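Galactose-binding lectin (Arachis hypogaea, PDB 2DVA) binds carbohydrate as a D-galactose-specific legume lectin, a homotetramer whose subunits carry manganese and calcium ions. Local coordinates at residues 15-20 / 46-51; 63-68 / 163-168; 87-92 / 196-201; 138-143 / 186-191. All coordinates share one frame; numbering follows the deposited sequence.

Contact 1 of 4, residues 15-20 / 46-51; sequences NPAINF and VLYAMP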
loop_
_atom_site.group_PDB
_atom_site.type_symbol
_atom_site.label_atom_id
_atom_site.label_comp_id
_atom_site.label_asym_id
_atom_site.label_seq_id
_atom_site.Cartn_x
_atom_site.Cartn_y
_atom_site.Cartn_z
ATOM N N ASN A 15 10.857 13.317 12.765
ATOM C CA ASN A 15 9.728 12.838 11.977
ATOM C C ASN A 15 8.449 13.316 12.652
ATOM O O ASN A 15 8.103 12.866 13.743
ATOM C CB ASN A 15 9.740 11.309 11.880
ATOM C CG ASN A 15 8.623 10.767 11.000
ATOM O OD1 ASN A 15 8.639 9.597 10.614
ATOM N ND2 ASN A 15 7.646 11.608 10.688
ATOM N N PRO A 16 7.731 14.245 12.006
ATOM C CA PRO A 16 6.482 14.796 12.546
ATOM C C PRO A 16 5.376 13.778 12.813
ATOM O O PRO A 16 4.431 14.065 13.538
ATOM C CB PRO A 16 6.080 15.830 11.493
ATOM C CG PRO A 16 6.647 15.259 10.223
ATOM C CD PRO A 16 8.011 14.795 10.668
ATOM N N ALA A 17 5.494 12.587 12.240
ATOM C CA ALA A 17 4.473 11.566 12.436
ATOM C C ALA A 17 4.604 10.841 13.777
ATOM O O ALA A 17 3.780 9.988 14.106
ATOM C CB ALA A 17 4.516 10.560 11.284
ATOM N N ILE A 18 5.626 11.190 14.556
ATOM C CA ILE A 18 5.835 10.545 15.851
ATOM C C ILE A 18 5.999 11.495 17.039
ATOM O O ILE A 18 6.846 12.386 17.025
ATOM C CB ILE A 18 7.066 9.634 15.818
ATOM C CG1 ILE A 18 6.921 8.601 14.701
ATOM C CG2 ILE A 18 7.214 8.932 17.150
ATOM C CD1 ILE A 18 8.149 7.741 14.516
ATOM N N ASN A 19 5.177 11.294 18.065
ATOM C CA ASN A 19 5.241 12.105 19.276
ATOM C C ASN A 19 6.098 11.340 20.276
ATOM O O ASN A 19 5.806 10.187 20.591
ATOM C CB ASN A 19 3.844 12.307 19.881
ATOM C CG ASN A 19 2.963 13.230 19.054
ATOM O OD1 ASN A 19 1.733 13.129 19.094
ATOM N ND2 ASN A 19 3.583 14.143 18.311
ATOM N N PHE A 20 7.154 11.977 20.767
ATOM C CA PHE A 20 8.038 11.352 21.751
ATOM C C PHE A 20 7.712 11.887 23.143
ATOM O O PHE A 20 7.601 13.099 23.339
ATOM C CB PHE A 20 9.504 11.662 21.422
ATOM C CG PHE A 20 9.964 11.104 20.105
ATOM C CD1 PHE A 20 10.305 9.763 19.987
ATOM C CD2 PHE A 20 10.042 11.917 18.977
ATOM C CE1 PHE A 20 10.719 9.231 18.766
ATOM C CE2 PHE A 20 10.454 11.395 17.748
ATOM C CZ PHE A 20 10.795 10.044 17.648
ATOM N N VAL A 46 6.204 6.411 22.846
ATOM C CA VAL A 46 6.199 6.921 21.495
ATOM C C VAL A 46 4.773 6.766 20.994
ATOM O O VAL A 46 4.138 5.739 21.237
ATOM C CB VAL A 46 7.189 6.116 20.614
ATOM C CG1 VAL A 46 6.551 4.812 20.130
ATOM C CG2 VAL A 46 7.661 6.960 19.471
ATOM N N LEU A 47 4.263 7.787 20.314
ATOM C CA LEU A 47 2.901 7.742 19.791
ATOM C C LEU A 47 2.829 8.179 18.334
ATOM O O LEU A 47 3.603 9.028 17.891
ATOM C CB LEU A 47 1.992 8.662 20.604
ATOM C CG LEU A 47 1.818 8.395 22.098
ATOM C CD1 LEU A 47 1.268 9.644 22.767
ATOM C CD2 LEU A 47 0.891 7.208 22.305
ATOM N N TYR A 48 1.909 7.584 17.585
ATOM C CA TYR A 48 1.712 7.989 16.204
ATOM C C TYR A 48 1.047 9.359 16.381
ATOM O O TYR A 48 -0.037 9.453 16.944
ATOM C CB TYR A 48 0.766 7.025 15.495
ATOM C CG TYR A 48 0.468 7.424 14.079
ATOM C CD1 TYR A 48 1.493 7.545 13.140
ATOM C CD2 TYR A 48 -0.836 7.693 13.673
ATOM C CE1 TYR A 48 1.225 7.927 11.829
ATOM C CE2 TYR A 48 -1.114 8.075 12.362
ATOM C CZ TYR A 48 -0.080 8.189 11.449
ATOM O OH TYR A 48 -0.353 8.557 10.153
ATOM N N ALA A 49 1.711 10.412 15.914
ATOM C CA ALA A 49 1.227 11.783 16.072
ATOM C C ALA A 49 -0.244 12.053 15.765
ATOM O O ALA A 49 -0.896 12.797 16.490
ATOM C CB ALA A 49 2.103 12.732 15.254
ATOM N N MET A 50 -0.758 11.461 14.694
ATOM C CA MET A 50 -2.148 11.674 14.290
ATOM C C MET A 50 -3.172 10.960 15.170
ATOM O O MET A 50 -3.038 9.771 15.466
ATOM C CB MET A 50 -2.353 11.218 12.840
ATOM C CG MET A 50 -3.794 11.325 12.337
ATOM S SD MET A 50 -4.260 10.046 11.096
ATOM C CE MET A 50 -3.327 10.616 9.658
ATOM N N PRO A 51 -4.202 11.685 15.623
ATOM C CA PRO A 51 -5.193 10.998 16.449
ATOM C C PRO A 51 -6.032 10.120 15.523
ATOM O O PRO A 51 -6.310 10.503 14.384
ATOM C CB PRO A 51 -5.987 12.148 17.068
ATOM C CG PRO A 51 -5.865 13.237 16.057
ATOM C CD PRO A 51 -4.418 13.142 15.639
#
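N19 and L47 face each other in an antiparallel strand pairing at one margin of the seven-stranded sheet of the legume lectin beta-sandwich, where strand 18-22, outermost within the chain, lies against strand 43-53. They form the hydrogen-bonded pair: N19 N donates to L47 O at 2.8 Å and L47 N returns to N19 O at 2.9 Å. I18 with Y48 and F20 with V46 are the flanking non-hydrogen-bonded pairs, with side chains on the opposite face from N19 and L47. Just before strand 18-22 begins, A49 N reaches A17 O at 2.8 Å, from 54° above the carbonyl plane. A17 belongs to the type I turn from N15 to I18, closed by I18 N on N15 O at 3.1 Å. The same turn presents P16 O to A49 CB at 3.2 Å, and A17 CB packs on Y48 CE1 at 4.2 Å. N19 keeps CG beside its own backbone N (chi1 -71°), which lays its amide along A49: OD1 stands 3.3 Å from A49 CA, while K203 supplies OD1 with a hydrogen bond. Strand 201-209 continues the sheet beyond 43-53, through backbone bonds of V46 with F206 and Y48 with F204; F8 of strand 2-8 packs on A17, I18 and Y48, and M50 of a second subunit touches A17.

Contact 2 of 4, residues 63-68 / 163-168; sequences ASFLTS and VTVIYD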
loop_
_atom_site.group_PDB
_atom_site.type_symbol
_atom_site.label_atom_id
_atom_site.label_comp_id
_atom_site.label_asym_id
_atom_site.label_seq_id
_atom_site.Cartn_x
_atom_site.Cartn_y
_atom_site.Cartn_z
ATOM N N ALA A 63 -14.193 0.939 14.293
ATOM C CA ALA A 63 -13.214 0.482 13.327
ATOM C C ALA A 63 -12.540 -0.817 13.725
ATOM O O ALA A 63 -12.506 -1.182 14.899
ATOM C CB ALA A 63 -12.148 1.564 13.126
ATOM N N SER A 64 -12.024 -1.512 12.717
ATOM C CA SER A 64 -11.264 -2.740 12.907
ATOM C C SER A 64 -9.847 -2.304 12.565
ATOM O O SER A 64 -9.660 -1.300 11.873
ATOM C CB SER A 64 -11.675 -3.833 11.908
ATOM O OG SER A 64 -12.899 -4.453 12.247
ATOM N N PHE A 65 -8.846 -3.021 13.059
ATOM C CA PHE A 65 -7.482 -2.679 12.694
ATOM C C PHE A 65 -6.556 -3.882 12.672
ATOM O O PHE A 65 -6.783 -4.880 13.356
ATOM C CB PHE A 65 -6.904 -1.541 13.575
ATOM C CG PHE A 65 -6.675 -1.899 15.023
ATOM C CD1 PHE A 65 -5.684 -2.803 15.397
ATOM C CD2 PHE A 65 -7.424 -1.287 16.023
ATOM C CE1 PHE A 65 -5.442 -3.087 16.752
ATOM C CE2 PHE A 65 -7.191 -1.565 17.371
ATOM C CZ PHE A 65 -6.197 -2.467 17.733
ATOM N N LEU A 66 -5.548 -3.784 11.817
ATOM C CA LEU A 66 -4.529 -4.803 11.676
ATOM C C LEU A 66 -3.251 -4.025 11.894
ATOM O O LEU A 66 -3.060 -2.959 11.306
ATOM C CB LEU A 66 -4.529 -5.398 10.267
ATOM C CG LEU A 66 -3.384 -6.374 9.981
ATOM C CD1 LEU A 66 -3.536 -7.609 10.860
ATOM C CD2 LEU A 66 -3.392 -6.762 8.514
ATOM N N THR A 67 -2.382 -4.539 12.752
ATOM C CA THR A 67 -1.128 -3.860 13.029
ATOM C C THR A 67 -0.074 -4.881 13.439
ATOM O O THR A 67 -0.376 -5.883 14.085
ATOM C CB THR A 67 -1.319 -2.798 14.162
ATOM O OG1 THR A 67 -0.108 -2.050 14.345
ATOM C CG2 THR A 67 -1.698 -3.475 15.473
ATOM N N SER A 68 1.164 -4.646 13.034
ATOM C CA SER A 68 2.232 -5.552 13.411
ATOM C C SER A 68 3.464 -4.727 13.695
ATOM O O SER A 68 3.680 -3.681 13.087
ATOM C CB SER A 68 2.506 -6.580 12.305
ATOM O OG SER A 68 3.100 -5.977 11.177
ATOM N N VAL A 163 5.199 -9.153 16.370
ATOM C CA VAL A 163 3.846 -9.228 16.888
ATOM C C VAL A 163 2.838 -8.773 15.838
ATOM O O VAL A 163 3.073 -7.812 15.106
ATOM C CB VAL A 163 3.689 -8.341 18.155
ATOM C CG1 VAL A 163 2.261 -8.418 18.683
ATOM C CG2 VAL A 163 4.675 -8.779 19.229
ATOM N N THR A 164 1.725 -9.488 15.755
ATOM C CA THR A 164 0.656 -9.129 14.834
ATOM C C THR A 164 -0.613 -9.060 15.672
ATOM O O THR A 164 -0.918 -9.983 16.431
ATOM C CB THR A 164 0.457 -10.172 13.720
ATOM O OG1 THR A 164 1.647 -10.268 12.931
ATOM C CG2 THR A 164 -0.701 -9.752 12.808
ATOM N N VAL A 165 -1.338 -7.956 15.547
ATOM C CA VAL A 165 -2.567 -7.768 16.298
ATOM C C VAL A 165 -3.739 -7.488 15.360
ATOM O O VAL A 165 -3.612 -6.745 14.384
ATOM C CB VAL A 165 -2.437 -6.588 17.298
ATOM C CG1 VAL A 165 -3.751 -6.385 18.041
ATOM C CG2 VAL A 165 -1.305 -6.860 18.289
ATOM N N ILE A 166 -4.876 -8.103 15.657
ATOM C CA ILE A 166 -6.088 -7.907 14.868
ATOM C C ILE A 166 -7.237 -7.536 15.795
ATOM O O ILE A 166 -7.499 -8.231 16.777
ATOM C CB ILE A 166 -6.527 -9.193 14.129
ATOM C CG1 ILE A 166 -5.476 -9.625 13.108
ATOM C CG2 ILE A 166 -7.858 -8.962 13.434
ATOM C CD1 ILE A 166 -5.841 -10.921 12.404
ATOM N N TYR A 167 -7.912 -6.434 15.500
ATOM C CA TYR A 167 -9.074 -6.067 16.289
ATOM C C TYR A 167 -10.276 -6.126 15.352
ATOM O O TYR A 167 -10.363 -5.365 14.391
ATOM C CB TYR A 167 -8.962 -4.658 16.869
ATOM C CG TYR A 167 -10.157 -4.312 17.730
ATOM C CD1 TYR A 167 -10.336 -4.907 18.984
ATOM C CD2 TYR A 167 -11.149 -3.448 17.266
ATOM C CE1 TYR A 167 -11.473 -4.653 19.747
ATOM C CE2 TYR A 167 -12.290 -3.189 18.022
ATOM C CZ TYR A 167 -12.446 -3.793 19.256
ATOM O OH TYR A 167 -13.576 -3.537 19.997
ATOM N N ASP A 168 -11.182 -7.057 15.614
ATOM C CA ASP A 168 -12.382 -7.196 14.804
ATOM C C ASP A 168 -13.496 -6.469 15.551
ATOM O O ASP A 168 -13.993 -6.955 16.564
ATOM C CB ASP A 168 -12.728 -8.667 14.633
ATOM C CG ASP A 168 -14.027 -8.862 13.908
ATOM O OD1 ASP A 168 -14.104 -8.475 12.724
ATOM O OD2 ASP A 168 -14.970 -9.390 14.529
#
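F65 and Y167 form the apolar centre of this antiparallel pairing between strands 64-74 and 160-168, in the back sheet of the legume lectin beta-sandwich. Y167 CB, rather than its ring, sits over the F65 face, 3.6 Å from the ring centroid and 11° off the normal, a CH-pi contact. The two rings, 5.6 Å apart between centroids and tilted by 26°, are slid so far that they barely overlap. F65 is brought there by placing CG between its backbone N and carbonyl carbon (chi1 68°), which swings the ring across toward the neighbouring strand. V165 CG1 meets the edge of that ring at CE1, 3.9 Å away, and T67 CG2 lies alongside V165 CB at 3.7 Å. On this inner face the buried T67 OG1 is satisfied by S224 O and the W223 indole, and I89 and F204 of the facing sheet pack on F65. On the opposite face L66 CD1 rests on I166 CG1 at 3.6 Å, with A177 of another subunit against both. Four backbone bonds bind F65 to Y167 and T67 to V165; the shortest, V165 N to T67 O at 2.7 Å, runs nearly along the C=O axis. At the polar edge, S64 OG and D168 OD1 both bond to T187 OG1 of that other subunit. Y167 OH bonds to V192 O, and A63 O lies in the plane of the Y167 ring at its edge, 3.5 Å from CD2.

Contact 3 of 4, residues 87-92 / 196-201; sequences FFIAPE and AKLPER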
loop_
_atom_site.group_PDB
_atom_site.type_symbol
_atom_site.label_atom_id
_atom_site.label_comp_id
_atom_site.label_asym_id
_atom_site.label_seq_id
_atom_site.Cartn_x
_atom_site.Cartn_y
_atom_site.Cartn_z
ATOM N N PHE A 87 2.057 -2.036 24.167
ATOM C CA PHE A 87 1.477 -1.430 22.975
ATOM C C PHE A 87 0.131 -0.947 23.504
ATOM O O PHE A 87 -0.690 -1.757 23.930
ATOM C CB PHE A 87 1.273 -2.492 21.882
ATOM C CG PHE A 87 0.377 -2.049 20.753
ATOM C CD1 PHE A 87 0.697 -0.935 19.980
ATOM C CD2 PHE A 87 -0.798 -2.740 20.471
ATOM C CE1 PHE A 87 -0.141 -0.517 18.942
ATOM C CE2 PHE A 87 -1.640 -2.329 19.437
ATOM C CZ PHE A 87 -1.310 -1.215 18.673
ATOM N N PHE A 88 -0.104 0.358 23.492
ATOM C CA PHE A 88 -1.364 0.858 24.030
ATOM C C PHE A 88 -2.153 1.805 23.144
ATOM O O PHE A 88 -1.658 2.313 22.135
ATOM C CB PHE A 88 -1.138 1.517 25.399
ATOM C CG PHE A 88 -0.335 2.796 25.350
ATOM C CD1 PHE A 88 0.988 2.799 24.917
ATOM C CD2 PHE A 88 -0.904 4.001 25.758
ATOM C CE1 PHE A 88 1.735 3.985 24.889
ATOM C CE2 PHE A 88 -0.171 5.191 25.734
ATOM C CZ PHE A 88 1.153 5.181 25.298
ATOM N N ILE A 89 -3.402 2.013 23.548
ATOM C CA ILE A 89 -4.348 2.883 22.862
ATOM C C ILE A 89 -4.936 3.742 23.974
ATOM O O ILE A 89 -5.338 3.225 25.010
ATOM C CB ILE A 89 -5.478 2.063 22.234
ATOM C CG1 ILE A 89 -4.893 0.833 21.542
ATOM C CG2 ILE A 89 -6.268 2.924 21.248
ATOM C CD1 ILE A 89 -5.943 -0.121 21.036
ATOM N N ALA A 90 -5.002 5.050 23.764
ATOM C CA ALA A 90 -5.507 5.925 24.807
ATOM C C ALA A 90 -6.021 7.255 24.260
ATOM O O ALA A 90 -5.853 7.558 23.070
ATOM C CB ALA A 90 -4.384 6.169 25.832
ATOM N N PRO A 91 -6.665 8.067 25.127
ATOM C CA PRO A 91 -7.200 9.375 24.734
ATOM C C PRO A 91 -6.104 10.133 24.003
ATOM O O PRO A 91 -4.920 10.019 24.351
ATOM C CB PRO A 91 -7.555 10.015 26.069
ATOM C CG PRO A 91 -7.991 8.840 26.880
ATOM C CD PRO A 91 -6.942 7.798 26.548
ATOM N N GLU A 92 -6.489 10.902 22.993
ATOM C CA GLU A 92 -5.511 11.628 22.201
ATOM C C GLU A 92 -4.607 12.551 23.011
ATOM O O GLU A 92 -3.508 12.881 22.567
ATOM C CB GLU A 92 -6.208 12.421 21.088
ATOM C CG GLU A 92 -7.091 13.552 21.570
ATOM C CD GLU A 92 -7.836 14.223 20.428
ATOM O OE1 GLU A 92 -7.174 14.726 19.496
ATOM O OE2 GLU A 92 -9.087 14.249 20.464
ATOM N N ALA A 196 -16.831 1.357 24.318
ATOM C CA ALA A 196 -17.220 1.572 25.703
ATOM C C ALA A 196 -16.061 1.989 26.609
ATOM O O ALA A 196 -16.279 2.612 27.642
ATOM C CB ALA A 196 -17.874 0.312 26.259
ATOM N N LYS A 197 -14.831 1.664 26.225
ATOM C CA LYS A 197 -13.682 1.982 27.072
ATOM C C LYS A 197 -12.859 3.202 26.677
ATOM O O LYS A 197 -12.186 3.794 27.518
ATOM C CB LYS A 197 -12.758 0.764 27.155
ATOM C CG LYS A 197 -13.419 -0.475 27.740
ATOM C CD LYS A 197 -13.785 -0.255 29.196
ATOM C CE LYS A 197 -14.588 -1.418 29.750
ATOM N NZ LYS A 197 -14.901 -1.197 31.188
ATOM N N LEU A 198 -12.905 3.580 25.408
ATOM C CA LEU A 198 -12.124 4.720 24.949
ATOM C C LEU A 198 -12.965 5.785 24.256
ATOM O O LEU A 198 -14.095 5.533 23.848
ATOM C CB LEU A 198 -11.025 4.249 23.980
ATOM C CG LEU A 198 -9.864 3.410 24.526
ATOM C CD1 LEU A 198 -9.029 2.891 23.371
ATOM C CD2 LEU A 198 -9.005 4.249 25.464
ATOM N N PRO A 199 -12.419 7.003 24.129
ATOM C CA PRO A 199 -13.174 8.063 23.459
ATOM C C PRO A 199 -13.099 7.814 21.947
ATOM O O PRO A 199 -12.383 6.909 21.498
ATOM C CB PRO A 199 -12.442 9.332 23.896
ATOM C CG PRO A 199 -11.030 8.865 24.040
ATOM C CD PRO A 199 -11.195 7.540 24.751
ATOM N N GLU A 200 -13.831 8.603 21.169
ATOM C CA GLU A 200 -13.835 8.447 19.717
ATOM C C GLU A 200 -12.466 8.671 19.078
ATOM O O GLU A 200 -12.103 7.985 18.123
ATOM C CB GLU A 200 -14.853 9.402 19.098
ATOM C CG GLU A 200 -16.266 9.142 19.561
ATOM C CD GLU A 200 -17.184 10.310 19.295
ATOM O OE1 GLU A 200 -17.527 10.545 18.116
ATOM O OE2 GLU A 200 -17.551 10.998 20.273
ATOM N N ARG A 201 -11.711 9.637 19.589
ATOM C CA ARG A 201 -10.387 9.903 19.045
ATOM C C ARG A 201 -9.341 9.436 20.046
ATOM O O ARG A 201 -9.397 9.783 21.223
ATOM C CB ARG A 201 -10.209 11.394 18.750
ATOM C CG ARG A 201 -11.477 12.064 18.234
ATOM C CD ARG A 201 -11.185 13.164 17.237
ATOM N NE ARG A 201 -10.021 13.963 17.602
ATOM C CZ ARG A 201 -9.542 14.953 16.855
ATOM N NH1 ARG A 201 -10.137 15.266 15.709
ATOM N NH2 ARG A 201 -8.461 15.618 17.243
HETATM O O HOH W 1 -9.561 11.856 22.635
#
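E92 and R201 meet side-on: the guanidinium offers NE and NH2 to the two carboxylate oxygens, with the two planes turned 38° apart. The NH2 bond is the straighter, 2.7 Å to OE1 of E92, entering on its syn lone pair and lying in the guanidinium plane. NE reaches E92 OE2 at 3.0 Å, also from the syn side but 34° out of the carboxylate plane, so the twist is taken up at this second bond. R201 bends at chi2 and chi3 to turn its NE edge to the acid, whereas E92 runs out extended beyond CG. Two bonds from a cation should stabilise the charged carboxylate and fix its rotation. One water accepts from E92 N and donates to E92 OE2 and R201 O, linking the two backbones and the E92 carboxylate. The segments join the end of strand 84-91, in the seven-stranded sheet of the legume lectin sandwich, to the chain running from the short helix 194-197 into strand 201-209. L198, the first residue to leave the helix, points its side chain at the strand and crosses I89 at about a right angle; L198 CD1 presses on I89 CG2 at a tight 3.5 Å. Its other branch, CD2, lies 3.9 Å from A90 CA. P91 and P199 also cross nearly perpendicularly, with P91 CG 4.1 Å from P199 CD and P91 CA 3.9 Å from P199 CG. F65 and F204 pack on I89, while P51 packs against both E92 and R201, and P16 of a second subunit touches R201.

Contact 4 of 4, residues 138-143 / 186-191; sequences VGIDVN and TTIAQV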
loop_
_atom_site.group_PDB
_atom_site.type_symbol
_atom_site.label_atom_id
_atom_site.label_comp_id
_atom_site.label_asym_id
_atom_site.label_seq_id
_atom_site.Cartn_x
_atom_site.Cartn_y
_atom_site.Cartn_z
ATOM N N VAL A 138 2.447 -12.154 28.322
ATOM C CA VAL A 138 1.825 -11.193 27.430
ATOM C C VAL A 138 0.440 -11.021 28.055
ATOM O O VAL A 138 -0.220 -12.002 28.405
ATOM C CB VAL A 138 1.672 -11.738 25.983
ATOM C CG1 VAL A 138 0.952 -10.700 25.106
ATOM C CG2 VAL A 138 3.037 -12.043 25.392
ATOM N N GLY A 139 0.007 -9.778 28.215
ATOM C CA GLY A 139 -1.290 -9.545 28.815
ATOM C C GLY A 139 -2.118 -8.527 28.064
ATOM O O GLY A 139 -1.586 -7.696 27.328
ATOM N N ILE A 140 -3.432 -8.612 28.232
ATOM C CA ILE A 140 -4.343 -7.675 27.597
ATOM C C ILE A 140 -4.830 -6.804 28.740
ATOM O O ILE A 140 -5.452 -7.299 29.678
ATOM C CB ILE A 140 -5.539 -8.390 26.953
ATOM C CG1 ILE A 140 -5.043 -9.311 25.835
ATOM C CG2 ILE A 140 -6.544 -7.361 26.428
ATOM C CD1 ILE A 140 -4.231 -8.605 24.778
ATOM N N ASP A 141 -4.533 -5.515 28.666
ATOM C CA ASP A 141 -4.911 -4.592 29.726
ATOM C C ASP A 141 -6.043 -3.641 29.345
ATOM O O ASP A 141 -6.110 -3.158 28.219
ATOM C CB ASP A 141 -3.695 -3.763 30.152
ATOM C CG ASP A 141 -2.525 -4.619 30.611
ATOM O OD1 ASP A 141 -2.712 -5.831 30.865
ATOM O OD2 ASP A 141 -1.409 -4.065 30.733
ATOM N N VAL A 142 -6.927 -3.381 30.301
ATOM C CA VAL A 142 -8.035 -2.466 30.099
ATOM C C VAL A 142 -8.078 -1.542 31.305
ATOM O O VAL A 142 -8.573 -1.916 32.371
ATOM C CB VAL A 142 -9.381 -3.212 29.968
ATOM C CG1 VAL A 142 -10.505 -2.212 29.729
ATOM C CG2 VAL A 142 -9.315 -4.192 28.810
ATOM N N ASN A 143 -7.533 -0.340 31.128
ATOM C CA ASN A 143 -7.471 0.671 32.180
ATOM C C ASN A 143 -6.702 0.217 33.425
ATOM O O ASN A 143 -6.883 0.781 34.501
ATOM C CB ASN A 143 -8.881 1.103 32.591
ATOM C CG ASN A 143 -9.624 1.809 31.478
ATOM O OD1 ASN A 143 -9.050 2.611 30.742
ATOM N ND2 ASN A 143 -10.916 1.527 31.358
ATOM N N THR A 186 3.049 -17.456 20.308
ATOM C CA THR A 186 2.311 -17.374 21.554
ATOM C C THR A 186 1.119 -16.486 21.199
ATOM O O THR A 186 1.296 -15.454 20.556
ATOM C CB THR A 186 3.159 -16.699 22.649
ATOM O OG1 THR A 186 4.373 -17.441 22.832
ATOM C CG2 THR A 186 2.395 -16.637 23.967
ATOM N N THR A 187 -0.087 -16.891 21.579
ATOM C CA THR A 187 -1.263 -16.085 21.279
ATOM C C THR A 187 -2.143 -15.838 22.497
ATOM O O THR A 187 -2.137 -16.609 23.465
ATOM C CB THR A 187 -2.172 -16.733 20.190
ATOM O OG1 THR A 187 -2.782 -17.918 20.715
ATOM C CG2 THR A 187 -1.371 -17.068 18.934
ATOM N N ILE A 188 -2.896 -14.745 22.429
ATOM C CA ILE A 188 -3.833 -14.372 23.475
ATOM C C ILE A 188 -4.891 -13.491 22.817
ATOM O O ILE A 188 -4.573 -12.653 21.969
ATOM C CB ILE A 188 -3.133 -13.617 24.632
ATOM C CG1 ILE A 188 -4.143 -13.345 25.748
ATOM C CG2 ILE A 188 -2.492 -12.326 24.123
ATOM C CD1 ILE A 188 -3.514 -12.826 27.035
ATOM N N ALA A 189 -6.150 -13.713 23.177
ATOM C CA ALA A 189 -7.249 -12.946 22.602
ATOM C C ALA A 189 -8.265 -12.611 23.682
ATOM O O ALA A 189 -8.523 -13.413 24.574
ATOM C CB ALA A 189 -7.914 -13.740 21.474
ATOM N N GLN A 190 -8.845 -11.422 23.589
ATOM C CA GLN A 190 -9.814 -10.982 24.577
ATOM C C GLN A 190 -10.834 -10.050 23.962
ATOM O O GLN A 190 -10.484 -9.163 23.196
ATOM C CB GLN A 190 -9.103 -10.246 25.714
ATOM C CG GLN A 190 -10.033 -9.643 26.756
ATOM C CD GLN A 190 -10.783 -10.699 27.541
ATOM O OE1 GLN A 190 -10.179 -11.615 28.096
ATOM N NE2 GLN A 190 -12.107 -10.576 27.596
ATOM N N VAL A 191 -12.098 -10.259 24.301
ATOM C CA VAL A 191 -13.162 -9.396 23.813
ATOM C C VAL A 191 -13.017 -8.095 24.599
ATOM O O VAL A 191 -13.060 -8.111 25.824
ATOM C CB VAL A 191 -14.565 -10.012 24.098
ATOM C CG1 VAL A 191 -15.658 -8.992 23.808
ATOM C CG2 VAL A 191 -14.777 -11.259 23.240
#
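Q190 NE2 donates to V191 O at 3.2 Å, a bond within one strand that ties down the amide of a residue whose CB packs on I140. The acceptor lies in the amide plane. Q190 sets out with CG anti to its backbone N (chi1 175°), then bends at chi2 (66°), which leads the polar end away from the facing strand and leaves the aliphatic part at the contact: CB lies 3.9 Å from I140 CG2. No hydrogen bond passes between the segments; their strands run almost parallel, 13° apart, with axes 7.7 Å from each other, too far for backbone pairing. Branched side chains fill the distance. I188 is extended, and its CD1 reaches between V138 and I140, 3.7 Å from V138 O and 4.0 Å from I140 CG1. I140 comes from the other side and slides past it in the opposite sense. The second branch of I188, CG2, meets V138 CG1 at 3.9 Å. V151 packs on V138 and I188, V176 on I140 and I188, continuing this apolar layer. D141 takes no part in it and bonds to S147 through OD1. G139 bonds through its backbone to E121, a manganese ligand, and lies about 6 Å from the bound manganese; H137, another ligand, directly precedes V138. On the far side of strand 185-191, T187 bonds to S64 and D168 of another subunit. Face-to-face packing of strand 137-141 from the seven-stranded sheet on strand 185-191 from the back sheet is the interior of the legume lectin beta-sandwich, here beside the manganese site.

From the N terminus, contact 1 closes first, joining 15-20 to 46-51 at one margin of the seven-stranded sheet before any other contact opens. The next openings interlock: 63-68 waits for 163-168 while 87-92 and 138-143 begin inside that loop, so contact 2 crosses contacts 3 and 4. Contact 4 closes at 186-191 and is nested wholly within contact 3, which closes at 196-201. Contact 2 lies within the back sheet; contact 4 links the two sheets. Contact 3 ties the end of strand 84-91 to the chain leading from helix 194-197 into strand 201-209, and touches all three others. Contacts 1 and 4 lie on opposite sides of the chain's centre.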